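Local structure of Low temperature requirement C protein (Listeria monocytogenes, 1Y9I) at residues G96-L101 against V139-D144; L103-V108 against G148-A153; A9-A14 against E60-V65. The protein probably acts as a phosphatidylglycerophosphatase, removing the phosphate from a membrane lipid, and binds a magnesium and a calcium ion close together. One frame throughout, in Å; residues are numbered along the deposited sequence.

How the interactions relate
Interactions 1 and 2 join the same two helices, 97-106 and 143-160, at successive points along them, their centres about 12 Å apart. Interaction 1 holds the magnesium and calcium ions between the beginnings of these helices; interaction 2 continues as a mainly apolar seam, with the side chain of Ala149 about 10 Å from the magnesium. Interaction 3 pairs helix 9-20 with helix 59-76, its centre about 16 Å from that of interaction 1 and 14 Å from that of interaction 2. Ala64 connects the three: its O lies 3.5 Å from Leu101 CD2, and its CB lies 3.7 Å from Ile105 CG1. Helix 59-76 thus lies between the N-terminal helix 9-20 and the metal-bearing pair.

Interaction 1. Residues G96-L101 against V139-D144; sequences GVDEIL and VHTFLD. With MG (magnesium ion), chain F; CA (calcium ion), chain E.
Asp98 lies against Phe142 and Thr141 and ends on two metal ions. CB sits over a face of the Phe142 ring, offset toward the rim, in a CH-pi contact 3.9 Å from the centroid and 22° off the normal. Asp98 CB is also 3.3 Å from Thr141 O, and Asp98 CG lies 3.9 Å from Thr141 CG2. A first torsion of 46° turns the carboxylate between backbone N and carbonyl carbon, where both oxygens meet metal: OD1 binds the calcium ion at 2.4 Å, while OD2 binds the magnesium ion at 2.0 Å and also the calcium at 2.6 Å. A short acidic residue suits this bridging place. Thr141 gives the magnesium its backbone O, Asp144 its OD1, and Asp145 and two waters complete six ligands; Glu99, through both carboxylate oxygens, Tyr95 O and three waters complete the calcium's shell. Leu101 CD2 comes obliquely to Phe142 CD1 at 3.8 Å, the two side chains crossing at about a right angle. One water donates to Asp98 O and to Phe142 O, tying the backbones together. A carboxylate oxygen shared by ions only 4.2 Å apart makes the site truly binuclear, and the cations probably offset the mutual repulsion of the clustered acidic groups.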
# COMPACT_ATOMS: atom_id res chain seq x y z
N GLY A 96 -6.82 -12.70 -0.18
CA GLY A 96 -5.64 -11.94 -0.55
C GLY A 96 -4.75 -11.46 0.58
O GLY A 96 -3.94 -10.56 0.38
N VAL A 97 -4.89 -12.06 1.77
CA VAL A 97 -4.07 -11.63 2.89
C VAL A 97 -2.61 -12.02 2.66
O VAL A 97 -1.71 -11.31 3.10
CB VAL A 97 -4.60 -12.20 4.24
CG1 VAL A 97 -3.73 -11.73 5.39
CG2 VAL A 97 -6.04 -11.74 4.46
N ASP A 98 -2.38 -13.13 1.96
CA ASP A 98 -1.01 -13.56 1.69
C ASP A 98 -0.30 -12.57 0.76
O ASP A 98 0.89 -12.30 0.92
CB ASP A 98 -0.96 -15.00 1.11
CG ASP A 98 -1.97 -15.25 0.00
OD1 ASP A 98 -3.16 -14.93 0.17
OD2 ASP A 98 -1.57 -15.81 -1.05
N GLU A 99 -1.04 -12.00 -0.19
CA GLU A 99 -0.47 -11.02 -1.12
C GLU A 99 -0.20 -9.70 -0.39
O GLU A 99 0.74 -8.97 -0.71
CB GLU A 99 -1.40 -10.77 -2.30
CG GLU A 99 -1.48 -11.91 -3.33
CD GLU A 99 -2.43 -13.04 -2.95
OE1 GLU A 99 -3.04 -13.00 -1.86
OE2 GLU A 99 -2.57 -13.99 -3.74
N ILE A 100 -1.04 -9.38 0.59
CA ILE A 100 -0.89 -8.15 1.37
C ILE A 100 0.38 -8.20 2.22
O ILE A 100 1.17 -7.26 2.23
CB ILE A 100 -2.12 -7.94 2.31
CG1 ILE A 100 -3.33 -7.48 1.49
CG2 ILE A 100 -1.79 -6.96 3.41
CD1 ILE A 100 -3.17 -6.11 0.88
N LEU A 101 0.55 -9.31 2.93
CA LEU A 101 1.73 -9.48 3.77
C LEU A 101 3.01 -9.40 2.95
O LEU A 101 3.97 -8.74 3.34
CB LEU A 101 1.65 -10.82 4.50
CG LEU A 101 2.84 -11.20 5.37
CD1 LEU A 101 2.98 -10.21 6.53
CD2 LEU A 101 2.64 -12.62 5.89
N VAL A 139 1.15 -26.88 2.61
CA VAL A 139 0.50 -25.59 2.39
C VAL A 139 1.57 -24.51 2.28
O VAL A 139 2.42 -24.37 3.16
CB VAL A 139 -0.46 -25.26 3.57
CG1 VAL A 139 -1.09 -23.89 3.37
CG2 VAL A 139 -1.54 -26.32 3.66
N HIS A 140 1.54 -23.75 1.19
CA HIS A 140 2.52 -22.69 0.95
C HIS A 140 1.81 -21.43 0.50
O HIS A 140 2.35 -20.62 -0.26
CB HIS A 140 3.52 -23.13 -0.12
CG HIS A 140 4.39 -24.28 0.30
ND1 HIS A 140 5.35 -24.17 1.28
CD2 HIS A 140 4.44 -25.56 -0.14
CE1 HIS A 140 5.95 -25.34 1.43
NE2 HIS A 140 5.42 -26.20 0.58
N THR A 141 0.58 -21.26 0.98
CA THR A 141 -0.25 -20.12 0.65
C THR A 141 0.47 -18.79 0.91
O THR A 141 0.40 -17.87 0.09
CB THR A 141 -1.55 -20.18 1.46
OG1 THR A 141 -2.26 -21.37 1.09
CG2 THR A 141 -2.42 -18.96 1.20
N PHE A 142 1.16 -18.69 2.03
CA PHE A 142 1.89 -17.47 2.36
C PHE A 142 3.33 -17.48 1.86
O PHE A 142 3.85 -16.46 1.43
CB PHE A 142 1.89 -17.24 3.86
CG PHE A 142 0.59 -16.72 4.38
CD1 PHE A 142 0.38 -15.35 4.49
CD2 PHE A 142 -0.44 -17.60 4.73
CE1 PHE A 142 -0.85 -14.86 4.92
CE2 PHE A 142 -1.67 -17.11 5.16
CZ PHE A 142 -1.88 -15.74 5.25
N LEU A 143 3.96 -18.65 1.91
CA LEU A 143 5.34 -18.75 1.48
C LEU A 143 5.59 -18.45 0.01
O LEU A 143 6.64 -17.88 -0.33
CB LEU A 143 5.90 -20.14 1.82
CG LEU A 143 7.39 -20.32 1.50
CD1 LEU A 143 8.21 -19.22 2.18
CD2 LEU A 143 7.86 -21.69 1.96
N ASP A 144 4.67 -18.82 -0.88
CA ASP A 144 4.91 -18.51 -2.29
C ASP A 144 5.02 -17.01 -2.52
O ASP A 144 5.91 -16.56 -3.26
CB ASP A 144 3.84 -19.13 -3.22
CG ASP A 144 2.42 -18.87 -2.77
OD1 ASP A 144 2.17 -17.90 -2.03
OD2 ASP A 144 1.53 -19.65 -3.19
MG MG F . -0.17 -17.12 -1.71
CA CA E . -3.95 -15.31 -2.10
O HOH W 1 2.86 -13.99 2.30
O HOH W 2 -0.77 -18.78 -2.59
O HOH W 3 -2.89 -16.97 -3.68
O HOH W 4 -5.39 -15.07 -4.10
O HOH W 5 -4.86 -17.41 -1.37
O HOH W 6 -0.12 -16.12 -3.53

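Interaction 2. Residues L103-V108 against G148-A153; sequences LSIVNV and GAIAAA
Ile105 and Val106 both pack against the methyl group of Ala149: Ile105 CB approaches Ala149 CB to 3.8 Å, and Val106 CG2 comes to 3.7 Å from the same methyl. The beta-branched residues divide the work by their torsions. In Ile105 the CG2 branch stands opposite the backbone N, while CG1 turns back beside it (chi1 -69°); CG2 is thereby laid against the peptide group that follows Ala149, 3.8 Å from Ala149 O, and continues to Ile150 CG1 at 4.0 Å. Val106 has its CG1 opposite the backbone N at 177°, leaving CG2 to face helix 143-160, where it also brushes Ala152 CB at 4.4 Å. One turn beyond Ala149, the methyl of Ala153 rests 3.7 Å from Ile105 O. Alanine suits these positions because its short side chain lets the other helix come near, with the CA atoms of Val106 and Ala153 just 4.7 Å apart. Around the seam, Tyr117 of helix 114-123 covers Val106 and Ala149, and Val55 of helix 45-56 covers Ile150 and Ala153. The contact is van der Waals packing, chiefly of apolar side chains and partly against backbone carbonyls: the fit of branched groups against small methyls holds the two helices together here.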
# COMPACT_ATOMS: atom_id res chain seq x y z
N LEU A 103 3.49 -7.90 0.10
CA LEU A 103 3.75 -6.58 -0.46
C LEU A 103 4.60 -5.76 0.52
O LEU A 103 5.35 -4.88 0.11
CB LEU A 103 2.45 -5.84 -0.77
CG LEU A 103 2.64 -4.54 -1.56
CD1 LEU A 103 3.05 -4.88 -2.98
CD2 LEU A 103 1.36 -3.71 -1.56
N SER A 104 4.48 -6.05 1.81
CA SER A 104 5.25 -5.33 2.81
C SER A 104 6.74 -5.64 2.66
O SER A 104 7.60 -4.84 3.04
CB SER A 104 4.78 -5.69 4.23
OG SER A 104 5.20 -6.99 4.60
N ILE A 105 7.04 -6.81 2.10
CA ILE A 105 8.43 -7.21 1.87
C ILE A 105 8.92 -6.42 0.66
O ILE A 105 10.00 -5.85 0.67
CB ILE A 105 8.54 -8.72 1.57
CG1 ILE A 105 8.20 -9.52 2.83
CG2 ILE A 105 9.93 -9.06 1.05
CD1 ILE A 105 8.17 -11.03 2.61
N VAL A 106 8.09 -6.38 -0.38
CA VAL A 106 8.46 -5.63 -1.59
C VAL A 106 8.72 -4.16 -1.27
O VAL A 106 9.69 -3.56 -1.74
CB VAL A 106 7.33 -5.69 -2.64
CG1 VAL A 106 7.71 -4.85 -3.86
CG2 VAL A 106 7.06 -7.12 -3.04
N ASN A 107 7.83 -3.58 -0.47
CA ASN A 107 7.93 -2.17 -0.11
C ASN A 107 9.22 -1.72 0.54
O ASN A 107 9.54 -0.53 0.50
CB ASN A 107 6.75 -1.78 0.77
CG ASN A 107 5.61 -1.20 -0.03
OD1 ASN A 107 4.44 -1.42 0.27
ND2 ASN A 107 5.96 -0.44 -1.07
N VAL A 108 9.96 -2.65 1.14
CA VAL A 108 11.22 -2.27 1.78
C VAL A 108 12.16 -1.60 0.79
O VAL A 108 13.04 -0.83 1.17
CB VAL A 108 11.92 -3.50 2.41
CG1 VAL A 108 13.21 -3.07 3.08
CG2 VAL A 108 11.00 -4.14 3.44
N GLY A 148 8.43 -14.84 -3.69
CA GLY A 148 8.36 -13.96 -4.85
C GLY A 148 8.67 -12.53 -4.45
O GLY A 148 9.34 -11.80 -5.19
N ALA A 149 8.19 -12.11 -3.29
CA ALA A 149 8.41 -10.75 -2.80
C ALA A 149 9.87 -10.49 -2.44
O ALA A 149 10.40 -9.40 -2.69
CB ALA A 149 7.52 -10.47 -1.61
N ILE A 150 10.53 -11.47 -1.83
CA ILE A 150 11.93 -11.31 -1.48
C ILE A 150 12.74 -11.15 -2.77
O ILE A 150 13.65 -10.33 -2.85
CB ILE A 150 12.47 -12.52 -0.68
CG1 ILE A 150 11.87 -12.53 0.73
CG2 ILE A 150 13.99 -12.46 -0.58
CD1 ILE A 150 12.08 -13.82 1.50
N ALA A 151 12.38 -11.92 -3.80
CA ALA A 151 13.06 -11.84 -5.09
C ALA A 151 12.87 -10.45 -5.72
O ALA A 151 13.82 -9.84 -6.21
CB ALA A 151 12.53 -12.92 -6.03
N ALA A 152 11.63 -9.97 -5.70
CA ALA A 152 11.31 -8.67 -6.27
C ALA A 152 12.00 -7.55 -5.50
O ALA A 152 12.48 -6.58 -6.10
CB ALA A 152 9.80 -8.45 -6.27
N ALA A 153 12.04 -7.66 -4.18
CA ALA A 153 12.69 -6.64 -3.36
C ALA A 153 14.18 -6.64 -3.67
O ALA A 153 14.80 -5.58 -3.81
CB ALA A 153 12.46 -6.92 -1.88

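Interaction 3. Residues A9-A14 against E60-V65; sequences ALESKA and EVQNAV
Gln62 carries most of this contact, lying across the face of helix 9-20 formed by Leu10, Glu11 and Ala14. The apolar contacts come from its aliphatic part and its neighbours: Gln62 CB meets Leu10 CG at 3.6 Å, and Gln62 CG lies 4.1 Å from Ala14 CB. Almost one turn further along helix 59-76, Val65 CG1 closes on Ala14 CB at 4.2 Å; alanine is small enough to sit between the glutamine and valine side chains. Leu10, branched and apolar, suits a place where it meets Gln62 and also Ile87 of a second subunit. Polar groups against carbon form a second kind. With its first torsion at -64° and an extended chain beyond, Gln62 carries its amide obliquely across the Glu11 side chain, where Gln62 NE2 lies 3.1 Å from Glu11 CG, and Gln62 OE1 lies 3.5 Å from Leu10 CG. Asn63, whose CB points off the interface, bends its amide back so that OD1 lies 3.2 Å from Leu10 CD2, the two side chains meeting nearly at right angles. The polar ends of Gln62 and Glu11 have partners outside the segments: the long glutamine lets NE2 donate to Leu56 O, and Glu11 OE2 makes a salt bridge with Arg15. The segments cross at 53°, an inclined helix pair within the all-helical bundle of this tetrameric protein, joining its N-terminal helix to helix 59-76.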
# COMPACT_ATOMS: atom_id res chain seq x y z
N ALA A 9 17.38 -12.85 17.20
CA ALA A 9 16.61 -14.08 17.31
C ALA A 9 15.58 -14.10 16.19
O ALA A 9 15.22 -15.16 15.67
CB ALA A 9 15.92 -14.15 18.66
N LEU A 10 15.10 -12.92 15.83
CA LEU A 10 14.11 -12.78 14.77
C LEU A 10 14.72 -13.19 13.44
O LEU A 10 14.17 -14.03 12.73
CB LEU A 10 13.63 -11.33 14.71
CG LEU A 10 12.62 -10.96 13.61
CD1 LEU A 10 11.40 -11.87 13.70
CD2 LEU A 10 12.22 -9.50 13.75
N GLU A 11 15.87 -12.62 13.10
CA GLU A 11 16.53 -12.94 11.84
C GLU A 11 16.93 -14.40 11.76
O GLU A 11 16.73 -15.06 10.74
CB GLU A 11 17.77 -12.07 11.62
CG GLU A 11 18.31 -12.15 10.19
CD GLU A 11 19.56 -11.32 9.95
OE1 GLU A 11 19.67 -10.23 10.54
OE2 GLU A 11 20.41 -11.76 9.15
N SER A 12 17.51 -14.92 12.85
CA SER A 12 17.94 -16.31 12.89
C SER A 12 16.79 -17.24 12.55
O SER A 12 16.92 -18.11 11.68
CB SER A 12 18.50 -16.65 14.27
OG SER A 12 19.64 -15.86 14.58
N LYS A 13 15.67 -17.07 13.24
CA LYS A 13 14.50 -17.91 13.02
C LYS A 13 13.92 -17.76 11.62
O LYS A 13 13.49 -18.74 11.02
CB LYS A 13 13.42 -17.58 14.06
CG LYS A 13 12.13 -18.37 13.89
CD LYS A 13 12.34 -19.87 14.04
CE LYS A 13 11.04 -20.63 13.85
NZ LYS A 13 11.21 -22.11 14.00
N ALA A 14 13.92 -16.53 11.10
CA ALA A 14 13.40 -16.28 9.76
C ALA A 14 14.18 -17.09 8.73
O ALA A 14 13.60 -17.77 7.88
CB ALA A 14 13.48 -14.80 9.43
N GLU A 60 11.62 -5.66 8.83
CA GLU A 60 10.29 -5.66 8.22
C GLU A 60 10.05 -6.98 7.46
O GLU A 60 8.96 -7.55 7.50
CB GLU A 60 10.18 -4.48 7.25
CG GLU A 60 8.79 -4.18 6.71
CD GLU A 60 7.96 -3.32 7.66
OE1 GLU A 60 6.99 -2.70 7.19
OE2 GLU A 60 8.28 -3.27 8.87
N VAL A 61 11.08 -7.45 6.78
CA VAL A 61 11.00 -8.69 6.02
C VAL A 61 10.93 -9.89 6.96
O VAL A 61 10.14 -10.80 6.77
CB VAL A 61 12.23 -8.84 5.09
CG1 VAL A 61 12.25 -10.22 4.44
CG2 VAL A 61 12.18 -7.75 4.03
N GLN A 62 11.74 -9.87 8.00
CA GLN A 62 11.75 -10.98 8.95
C GLN A 62 10.39 -11.17 9.62
O GLN A 62 9.92 -12.30 9.78
CB GLN A 62 12.84 -10.73 9.99
CG GLN A 62 14.23 -10.73 9.38
CD GLN A 62 15.24 -10.01 10.24
OE1 GLN A 62 14.96 -9.70 11.39
NE2 GLN A 62 16.42 -9.74 9.68
N ASN A 63 9.75 -10.07 9.99
CA ASN A 63 8.44 -10.13 10.62
C ASN A 63 7.41 -10.79 9.70
O ASN A 63 6.60 -11.60 10.15
CB ASN A 63 7.95 -8.73 11.01
CG ASN A 63 8.70 -8.17 12.21
OD1 ASN A 63 9.12 -8.91 13.09
ND2 ASN A 63 8.86 -6.84 12.25
N ALA A 64 7.46 -10.44 8.42
CA ALA A 64 6.53 -11.00 7.45
C ALA A 64 6.82 -12.48 7.19
O ALA A 64 5.89 -13.28 7.08
CB ALA A 64 6.60 -10.22 6.13
N VAL A 65 8.10 -12.84 7.12
CA VAL A 65 8.48 -14.24 6.89
C VAL A 65 7.93 -15.13 8.02
O VAL A 65 7.32 -16.17 7.76
CB VAL A 65 10.02 -14.40 6.81
CG1 VAL A 65 10.39 -15.88 6.85
CG2 VAL A 65 10.55 -13.77 5.52